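Local coordinates for Acarbose/maltose binding protein GacH (Streptomyces glaucescens, PDB 3K01) that binds acarbose and an acarbose homolog as the solute receptor of an ABC transporter, and probably also maltose, at residues D141-T153 with R272-P285. Residues are numbered along the deposited sequence; the frame is centred on the assembly and turned at random.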
loop_
_atom_site.group_PDB
_atom_site.type_symbol
_atom_site.label_atom_id
_atom_site.label_comp_id
_atom_site.label_asym_id
_atom_site.label_seq_id
_atom_site.Cartn_x
_atom_site.Cartn_y
_atom_site.Cartn_z
ATOM N N ASP A 141 1.061 -2.611 3.696
ATOM C CA ASP A 141 0.279 -1.560 4.323
ATOM C C ASP A 141 -0.981 -1.316 3.490
ATOM O O ASP A 141 -1.234 -1.989 2.476
ATOM C CB ASP A 141 1.124 -0.298 4.554
ATOM C CG ASP A 141 1.686 0.273 3.286
ATOM O OD1 ASP A 141 1.037 0.164 2.226
ATOM O OD2 ASP A 141 2.801 0.846 3.332
ATOM N N THR A 142 -1.821 -0.408 3.974
ATOM C CA THR A 142 -3.093 -0.108 3.308
ATOM C C THR A 142 -3.613 1.205 3.856
ATOM O O THR A 142 -2.979 1.833 4.710
ATOM C CB THR A 142 -4.108 -1.258 3.540
ATOM O OG1 THR A 142 -5.241 -1.129 2.666
ATOM C CG2 THR A 142 -4.586 -1.350 4.977
ATOM N N LEU A 143 -4.776 1.602 3.365
ATOM C CA LEU A 143 -5.489 2.768 3.899
ATOM C C LEU A 143 -6.517 2.319 4.914
ATOM O O LEU A 143 -7.013 1.198 4.858
ATOM C CB LEU A 143 -6.199 3.509 2.757
ATOM C CG LEU A 143 -5.314 4.143 1.699
ATOM C CD1 LEU A 143 -6.145 4.827 0.589
ATOM C CD2 LEU A 143 -4.328 5.160 2.309
ATOM N N ALA A 144 -6.852 3.240 5.830
ATOM C CA ALA A 144 -7.741 2.953 6.944
ATOM C C ALA A 144 -8.488 4.221 7.317
ATOM O O ALA A 144 -8.050 5.316 6.975
ATOM C CB ALA A 144 -6.929 2.444 8.152
ATOM N N LEU A 145 -9.615 4.055 8.010
ATOM C CA LEU A 145 -10.369 5.209 8.503
ATOM C C LEU A 145 -9.816 5.644 9.869
ATOM O O LEU A 145 -9.940 4.913 10.854
ATOM C CB LEU A 145 -11.827 4.815 8.634
ATOM C CG LEU A 145 -12.775 5.957 9.035
ATOM C CD1 LEU A 145 -12.907 7.000 7.961
ATOM C CD2 LEU A 145 -14.128 5.355 9.410
ATOM N N PHE A 146 -9.196 6.815 9.905
ATOM C CA PHE A 146 -8.756 7.431 11.163
ATOM C C PHE A 146 -9.925 8.226 11.741
ATOM O O PHE A 146 -10.667 8.887 11.009
ATOM C CB PHE A 146 -7.637 8.441 10.911
ATOM C CG PHE A 146 -6.288 7.860 10.585
ATOM C CD1 PHE A 146 -5.165 8.436 11.143
ATOM C CD2 PHE A 146 -6.098 6.811 9.677
ATOM C CE1 PHE A 146 -3.881 7.997 10.847
ATOM C CE2 PHE A 146 -4.809 6.348 9.386
ATOM C CZ PHE A 146 -3.703 6.945 9.993
ATOM N N TYR A 147 -10.096 8.196 13.054
ATOM C CA TYR A 147 -11.174 8.957 13.671
ATOM C C TYR A 147 -10.730 9.573 14.993
ATOM O O TYR A 147 -9.892 9.040 15.724
ATOM C CB TYR A 147 -12.463 8.124 13.840
ATOM C CG TYR A 147 -12.343 6.867 14.651
ATOM C CD1 TYR A 147 -11.915 5.672 14.065
ATOM C CD2 TYR A 147 -12.703 6.863 16.009
ATOM C CE1 TYR A 147 -11.829 4.514 14.809
ATOM C CE2 TYR A 147 -12.615 5.717 16.742
ATOM C CZ TYR A 147 -12.184 4.554 16.134
ATOM O OH TYR A 147 -12.082 3.379 16.869
ATOM N N ASN A 148 -11.319 10.731 15.280
ATOM C CA ASN A 148 -11.138 11.461 16.524
ATOM C C ASN A 148 -12.134 10.897 17.528
ATOM O O ASN A 148 -13.349 11.088 17.410
ATOM C CB ASN A 148 -11.399 12.945 16.235
ATOM C CG ASN A 148 -11.143 13.859 17.428
ATOM O OD1 ASN A 148 -10.596 15.000 17.260
ATOM N ND2 ASN A 148 -11.572 13.442 18.590
ATOM N N LYS A 149 -11.619 10.176 18.525
ATOM C CA LYS A 149 -12.513 9.491 19.464
ATOM C C LYS A 149 -13.389 10.461 20.233
ATOM O O LYS A 149 -14.575 10.203 20.406
ATOM C CB LYS A 149 -11.731 8.598 20.424
ATOM C CG LYS A 149 -11.129 7.377 19.750
ATOM C CD LYS A 149 -10.388 6.493 20.745
ATOM C CE LYS A 149 -9.791 5.283 20.049
ATOM N NZ LYS A 149 -9.512 4.150 20.986
ATOM N N GLU A 150 -12.828 11.587 20.662
ATOM C CA GLU A 150 -13.582 12.541 21.461
ATOM C C GLU A 150 -14.710 13.156 20.651
ATOM O O GLU A 150 -15.795 13.370 21.179
ATOM C CB GLU A 150 -12.665 13.610 22.025
ATOM C CG GLU A 150 -13.373 14.560 22.976
ATOM C CD GLU A 150 -13.925 15.798 22.317
ATOM O OE1 GLU A 150 -13.513 16.209 21.197
ATOM O OE2 GLU A 150 -14.818 16.417 22.954
ATOM N N LEU A 151 -14.466 13.489 19.376
ATOM C CA LEU A 151 -15.551 14.061 18.583
ATOM C C LEU A 151 -16.658 13.054 18.341
ATOM O O LEU A 151 -17.844 13.385 18.422
ATOM C CB LEU A 151 -15.032 14.640 17.262
ATOM C CG LEU A 151 -14.158 15.896 17.383
ATOM C CD1 LEU A 151 -13.605 16.271 15.998
ATOM C CD2 LEU A 151 -14.945 17.079 17.957
ATOM N N LEU A 152 -16.299 11.806 18.074
ATOM C CA LEU A 152 -17.351 10.805 17.887
ATOM C C LEU A 152 -18.101 10.542 19.193
ATOM O O LEU A 152 -19.327 10.376 19.187
ATOM C CB LEU A 152 -16.818 9.498 17.302
ATOM C CG LEU A 152 -16.735 9.421 15.757
ATOM C CD1 LEU A 152 -15.783 10.455 15.150
ATOM C CD2 LEU A 152 -16.367 8.016 15.302
ATOM N N THR A 153 -17.381 10.539 20.309
ATOM C CA THR A 153 -18.005 10.295 21.611
ATOM C C THR A 153 -18.925 11.448 21.944
ATOM O O THR A 153 -20.079 11.226 22.374
ATOM C CB THR A 153 -16.928 10.136 22.687
ATOM O OG1 THR A 153 -16.171 8.983 22.381
ATOM C CG2 THR A 153 -17.563 9.920 24.072
ATOM N N ARG A 272 -5.264 18.107 18.515
ATOM C CA ARG A 272 -6.318 17.332 19.167
ATOM C C ARG A 272 -5.869 15.944 19.589
ATOM O O ARG A 272 -6.680 15.160 20.093
ATOM C CB ARG A 272 -7.571 17.318 18.300
ATOM C CG ARG A 272 -8.342 18.652 18.474
ATOM C CD ARG A 272 -9.557 18.622 17.686
ATOM N NE ARG A 272 -10.200 19.915 17.729
ATOM C CZ ARG A 272 -11.213 20.180 18.524
ATOM N NH1 ARG A 272 -11.660 19.251 19.367
ATOM N NH2 ARG A 272 -11.771 21.388 18.512
ATOM N N PHE A 273 -4.571 15.660 19.450
ATOM C CA PHE A 273 -4.021 14.331 19.754
ATOM C C PHE A 273 -2.834 14.321 20.711
ATOM O O PHE A 273 -2.024 13.391 20.686
ATOM C CB PHE A 273 -3.728 13.561 18.443
ATOM C CG PHE A 273 -4.954 13.421 17.595
ATOM C CD1 PHE A 273 -5.875 12.408 17.848
ATOM C CD2 PHE A 273 -5.267 14.381 16.632
ATOM C CE1 PHE A 273 -7.046 12.284 17.130
ATOM C CE2 PHE A 273 -6.464 14.270 15.907
ATOM C CZ PHE A 273 -7.356 13.225 16.171
ATOM N N LYS A 274 -2.775 15.348 21.558
ATOM C CA LYS A 274 -1.826 15.351 22.686
ATOM C C LYS A 274 -1.906 14.019 23.444
ATOM O O LYS A 274 -0.881 13.439 23.788
ATOM C CB LYS A 274 -2.101 16.519 23.632
ATOM C CG LYS A 274 -1.690 17.888 23.073
ATOM C CD LYS A 274 -2.100 19.040 24.015
ATOM C CE LYS A 274 -3.591 18.995 24.395
ATOM N NZ LYS A 274 -4.071 20.204 25.120
ATOM N N ASP A 275 -3.129 13.538 23.665
ATOM C CA ASP A 275 -3.382 12.183 24.154
ATOM C C ASP A 275 -3.557 11.292 22.931
ATOM O O ASP A 275 -4.593 11.370 22.246
ATOM C CB ASP A 275 -4.659 12.198 25.007
ATOM C CG ASP A 275 -5.029 10.827 25.597
ATOM O OD1 ASP A 275 -4.369 9.800 25.325
ATOM O OD2 ASP A 275 -6.024 10.792 26.364
ATOM N N ALA A 276 -2.565 10.443 22.635
ATOM C CA ALA A 276 -2.639 9.502 21.500
ATOM C C ALA A 276 -3.821 8.553 21.619
ATOM O O ALA A 276 -4.288 7.985 20.617
ATOM C CB ALA A 276 -1.339 8.705 21.375
ATOM N N GLY A 277 -4.305 8.383 22.848
ATOM C CA GLY A 277 -5.518 7.627 23.104
ATOM C C GLY A 277 -6.778 8.261 22.525
ATOM O O GLY A 277 -7.851 7.668 22.593
ATOM N N ASN A 278 -6.658 9.452 21.931
ATOM C CA ASN A 278 -7.767 10.049 21.207
ATOM C C ASN A 278 -7.849 9.611 19.744
ATOM O O ASN A 278 -8.793 9.976 19.055
ATOM C CB ASN A 278 -7.723 11.563 21.285
ATOM C CG ASN A 278 -9.049 12.171 20.884
ATOM O OD1 ASN A 278 -10.103 11.673 21.257
ATOM N ND2 ASN A 278 -9.003 13.250 20.101
ATOM N N LEU A 279 -6.862 8.865 19.265
ATOM C CA LEU A 279 -6.862 8.401 17.881
ATOM C C LEU A 279 -7.387 6.994 17.779
ATOM O O LEU A 279 -6.903 6.099 18.459
ATOM C CB LEU A 279 -5.451 8.457 17.309
ATOM C CG LEU A 279 -5.342 7.934 15.860
ATOM C CD1 LEU A 279 -6.200 8.752 14.880
ATOM C CD2 LEU A 279 -3.891 7.912 15.438
ATOM N N GLY A 280 -8.374 6.804 16.911
ATOM C CA GLY A 280 -8.807 5.468 16.551
ATOM C C GLY A 280 -8.534 5.226 15.087
ATOM O O GLY A 280 -8.504 6.175 14.268
ATOM N N VAL A 281 -8.350 3.955 14.746
ATOM C CA VAL A 281 -8.177 3.539 13.351
ATOM C C VAL A 281 -9.049 2.327 13.110
ATOM O O VAL A 281 -9.047 1.385 13.919
ATOM C CB VAL A 281 -6.698 3.229 13.031
ATOM C CG1 VAL A 281 -6.541 2.808 11.594
ATOM C CG2 VAL A 281 -5.820 4.457 13.289
ATOM N N ALA A 282 -9.794 2.360 12.005
ATOM C CA ALA A 282 -10.717 1.291 11.628
ATOM C C ALA A 282 -10.516 0.981 10.136
ATOM O O ALA A 282 -9.889 1.736 9.423
ATOM C CB ALA A 282 -12.148 1.727 11.886
ATOM N N PRO A 283 -11.066 -0.142 9.651
ATOM C CA PRO A 283 -11.034 -0.355 8.212
ATOM C C PRO A 283 -11.767 0.760 7.473
ATOM O O PRO A 283 -12.676 1.403 8.034
ATOM C CB PRO A 283 -11.769 -1.695 8.040
ATOM C CG PRO A 283 -11.604 -2.382 9.348
ATOM C CD PRO A 283 -11.694 -1.269 10.359
ATOM N N VAL A 284 -11.405 0.978 6.218
ATOM C CA VAL A 284 -12.208 1.897 5.418
ATOM C C VAL A 284 -13.668 1.421 5.375
ATOM O O VAL A 284 -13.961 0.220 5.423
ATOM C CB VAL A 284 -11.661 2.083 3.987
ATOM C CG1 VAL A 284 -10.251 2.653 4.022
ATOM C CG2 VAL A 284 -11.726 0.793 3.180
ATOM N N PRO A 285 -14.609 2.358 5.261
ATOM C CA PRO A 285 -16.005 1.928 5.216
ATOM C C PRO A 285 -16.372 1.150 3.954
ATOM O O PRO A 285 -15.824 1.398 2.873
ATOM C CB PRO A 285 -16.812 3.248 5.283
ATOM C CG PRO A 285 -15.869 4.270 4.818
ATOM C CD PRO A 285 -14.486 3.826 5.231
HETATM O O HOH W 1 -9.076 -0.587 5.379
HETATM O O HOH W 2 -11.303 1.097 15.579
HETATM O O HOH W 3 -8.333 5.182 23.101
HETATM O O HOH W 4 -11.030 16.541 19.832
#
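Leu145 and Tyr147 pair with Ala282 and Gly280 through reciprocal N-H...O bonds, joining strands 144-148 and 279-283 as antiparallel neighbours, their N-to-C directions 152° apart and their axes 4.5 Å apart at the closest. Lys149 N extends the ladder to Asn278 O. Tyr147 folds its ring back over glycine: with CG between the backbone N and the carbonyl carbon (chi1 58°), the ring lies across Gly280, whose bare CA sits toward the ring's rim, 3.6 Å from the centroid, in a CH-pi contact. Tyr147 OH reaches Val281 O through a water at the ring edge. On the other sheet face, Val281 CG2 stands over the centre of the Phe146 ring, while Val281 CG1 presses on Ala144 CB at a tight 3.5 Å. Leu279 CD1 touches Phe146 CD1 obliquely. Where the strand gives way to helix 149-155, Asn278 OD1 accepts Glu150 N (2.8 Å) on a lone pair in its amide plane, and Asn278 ND2 donates to Arg272 O, tying the helix start to the incoming loop. A water links Glu150 OE1 with Arg272 NH1, which lie 4.0 Å apart; Arg272 NE bonds Ser251 O. Strand 254-259 pairs with the other edge of strand 144-148, making it an inner strand of the sheet, probably that of one of the two lobes expected in this solute-binding family. Helix 264-268 packs on Phe146 and Leu279, and helix 351-360 covers Ala144 and Val281 on that same face.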